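Local coordinates for protein alanine racemase (Actinobacillus succinogenes, PDB 3C3K) that is of uncertain function but has the two-lobed fold of periplasmic binding proteins, resembles the ligand-binding domains of LacI-family regulators, and pairs with a second copy, at residues G198-L203 with V214-F219. Residues are numbered along the deposited sequence; the frame is centred on the assembly and turned at random.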
ATOM      1  N   GLY B 198       0.308   0.675 -15.061  1.00 16.65           N
ATOM      2  CA  GLY B 198       1.227   1.574 -15.781  1.00 14.65           C
ATOM      3  C   GLY B 198       1.316   1.166 -17.237  1.00 14.95           C
ATOM      4  O   GLY B 198       1.418   2.009 -18.148  1.00 12.86           O
ATOM      5  N   ALA B 199       1.237  -0.139 -17.486  1.00 13.92           N
ATOM      6  CA  ALA B 199       1.217  -0.559 -18.879  1.00 14.35           C
ATOM      7  C   ALA B 199      -0.030  -0.007 -19.610  1.00 14.47           C
ATOM      8  O   ALA B 199       0.088   0.545 -20.696  1.00 14.90           O
ATOM      9  CB  ALA B 199       1.367  -2.057 -18.991  1.00 12.56           C
ATOM     10  N   ILE B 200      -1.201  -0.115 -18.986  1.00 15.47           N
ATOM     11  CA  ILE B 200      -2.453   0.409 -19.506  1.00 16.38           C
ATOM     12  C   ILE B 200      -2.348   1.930 -19.751  1.00 16.94           C
ATOM     13  O   ILE B 200      -2.710   2.442 -20.824  1.00 17.38           O
ATOM     14  CB  ILE B 200      -3.619   0.124 -18.507  1.00 17.39           C
ATOM     15  CG1 ILE B 200      -3.915  -1.382 -18.466  1.00 15.82           C
ATOM     16  CG2 ILE B 200      -4.854   0.971 -18.875  1.00 18.07           C
ATOM     17  CD1 ILE B 200      -5.202  -1.838 -17.644  1.00 18.76           C
ATOM     18  N   GLN B 201      -1.792   2.653 -18.795  1.00 15.04           N
ATOM     19  CA  GLN B 201      -1.519   4.071 -19.034  1.00 16.71           C
ATOM     20  C   GLN B 201      -0.611   4.382 -20.234  1.00 16.03           C
ATOM     21  O   GLN B 201      -0.932   5.238 -21.064  1.00 16.51           O
ATOM     22  CB  GLN B 201      -0.933   4.722 -17.804  1.00 17.47           C
ATOM     23  CG  GLN B 201      -0.874   6.225 -18.033  1.00 22.36           C
ATOM     24  CD  GLN B 201      -0.681   7.045 -16.803  1.00 23.50           C
ATOM     25  OE1 GLN B 201       0.317   7.766 -16.676  1.00 21.88           O
ATOM     26  NE2 GLN B 201      -1.683   7.032 -15.929  1.00 25.67           N
ATOM     27  N   ALA B 202       0.529   3.719 -20.361  1.00 16.19           N
ATOM     28  CA  ALA B 202       1.400   3.975 -21.535  1.00 15.61           C
ATOM     29  C   ALA B 202       0.736   3.569 -22.849  1.00 16.04           C
ATOM     30  O   ALA B 202       0.871   4.227 -23.908  1.00 17.45           O
ATOM     31  CB  ALA B 202       2.688   3.180 -21.383  1.00 16.53           C
ATOM     32  N   LEU B 203       0.028   2.479 -22.814  1.00 15.36           N
ATOM     33  CA  LEU B 203      -0.653   1.975 -24.006  1.00 15.52           C
ATOM     34  C   LEU B 203      -1.693   3.013 -24.535  1.00 16.18           C
ATOM     35  O   LEU B 203      -1.733   3.355 -25.736  1.00 15.54           O
ATOM     36  CB  LEU B 203      -1.321   0.638 -23.675  1.00 14.40           C
ATOM     37  CG  LEU B 203      -0.358  -0.584 -23.673  1.00 13.73           C
ATOM     38  CD1 LEU B 203      -1.127  -1.781 -23.295  1.00 12.34           C
ATOM     39  CD2 LEU B 203       0.308  -0.833 -25.051  1.00 10.45           C
ATOM     40  N   VAL B 214      -3.423  -4.309 -28.113  1.00 18.52           N
ATOM     41  CA  VAL B 214      -2.542  -4.895 -27.107  1.00 18.01           C
ATOM     42  C   VAL B 214      -3.392  -5.232 -25.848  1.00 15.93           C
ATOM     43  O   VAL B 214      -4.017  -4.370 -25.223  1.00 16.84           O
ATOM     44  CB  VAL B 214      -1.417  -3.978 -26.716  1.00 16.52           C
ATOM     45  CG1 VAL B 214      -0.472  -4.650 -25.678  1.00 17.88           C
ATOM     46  CG2 VAL B 214      -0.560  -3.485 -27.965  1.00 19.96           C
ATOM     47  N   ALA B 215      -3.415  -6.510 -25.517  1.00 14.67           N
ATOM     48  CA  ALA B 215      -4.088  -7.047 -24.352  1.00 12.05           C
ATOM     49  C   ALA B 215      -3.132  -6.826 -23.166  1.00 12.16           C
ATOM     50  O   ALA B 215      -1.917  -6.821 -23.363  1.00 12.66           O
ATOM     51  CB  ALA B 215      -4.273  -8.497 -24.561  1.00 12.00           C
ATOM     52  N   VAL B 216      -3.654  -6.665 -21.948  1.00 11.51           N
ATOM     53  CA  VAL B 216      -2.849  -6.565 -20.710  1.00 11.12           C
ATOM     54  C   VAL B 216      -3.375  -7.546 -19.674  1.00 11.54           C
ATOM     55  O   VAL B 216      -4.588  -7.643 -19.481  1.00 12.54           O
ATOM     56  CB  VAL B 216      -2.842  -5.117 -20.115  1.00 12.51           C
ATOM     57  CG1 VAL B 216      -1.905  -5.022 -18.881  1.00 10.15           C
ATOM     58  CG2 VAL B 216      -2.437  -4.058 -21.165  1.00 12.47           C
ATOM     59  N   VAL B 217      -2.474  -8.267 -19.009  1.00 12.01           N
ATOM     60  CA  VAL B 217      -2.793  -9.137 -17.888  1.00 11.83           C
ATOM     61  C   VAL B 217      -1.837  -8.786 -16.747  1.00 12.47           C
ATOM     62  O   VAL B 217      -0.633  -8.530 -16.960  1.00 13.71           O
ATOM     63  CB  VAL B 217      -2.706 -10.661 -18.263  1.00 12.08           C
ATOM     64  CG1 VAL B 217      -2.892 -11.591 -17.007  1.00 13.10           C
ATOM     65  CG2 VAL B 217      -3.706 -10.976 -19.362  1.00 10.19           C
ATOM     66  N   GLY B 218      -2.392  -8.691 -15.548  1.00 12.48           N
ATOM     67  CA  GLY B 218      -1.564  -8.454 -14.349  1.00 13.35           C
ATOM     68  C   GLY B 218      -1.391  -9.653 -13.414  1.00 13.68           C
ATOM     69  O   GLY B 218      -1.446 -10.808 -13.829  1.00 14.56           O
ATOM     70  N   PHE B 219      -1.109  -9.387 -12.141  1.00 15.00           N
ATOM     71  CA  PHE B 219      -0.895 -10.469 -11.172  1.00 15.24           C
ATOM     72  C   PHE B 219      -1.210  -9.996  -9.755  1.00 14.74           C
ATOM     73  O   PHE B 219      -0.798  -8.916  -9.361  1.00 15.93           O
ATOM     74  CB  PHE B 219       0.520 -11.018 -11.287  1.00 15.25           C
ATOM     75  CG  PHE B 219       0.636 -12.507 -11.060  1.00 15.04           C
ATOM     76  CD1 PHE B 219       0.511 -13.034  -9.782  1.00 12.95           C
ATOM     77  CD2 PHE B 219       0.889 -13.369 -12.110  1.00 13.75           C
ATOM     78  CE1 PHE B 219       0.616 -14.418  -9.549  1.00 13.18           C
ATOM     79  CE2 PHE B 219       0.999 -14.789 -11.901  1.00 16.03           C
ATOM     80  CZ  PHE B 219       0.859 -15.299 -10.577  1.00 15.57           C
TER
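V216 and L203 meet tip to tip, V216 CG2 lying 3.4 Å from L203 CD1, closer than ordinary van der Waals contact and a sign of tight packing. Both side chains set out toward the partner segment. In V216, CG1 is anti to the backbone N (chi1 -176°), which sets CG2 beside that N and on the L203 side. L203 CD1 also lies 3.8 Å from V214 CG1, but here the two side chains cross at about a right angle. L203 CD2 adds a contact of 3.9 Å to V214 CG1. Leucine suits this place because its forked end can engage V216 on the strand and V214 just before it, both on the face turned to the helix, and the beta-branched valines fit an extended backbone. I200 lies three residues back, just under a turn, its CG1 4.1 Å from V216 CG2, while small A199 lets the helix settle close, its CB 4.4 Å from V216 CG1.

Helix 193-205 runs nearly antiparallel to strand 215-217 (163°, axes 9.2 Å apart), as expected in a beta-alpha-beta crossover from strand 187-190. A215 and V217 turn to the other face of the sheet, against helix 108-121. No hydrogen bond links the two segments: this is a buried, wholly apolar contact, so shape complementarity and exclusion of water probably hold the helix on its sheet.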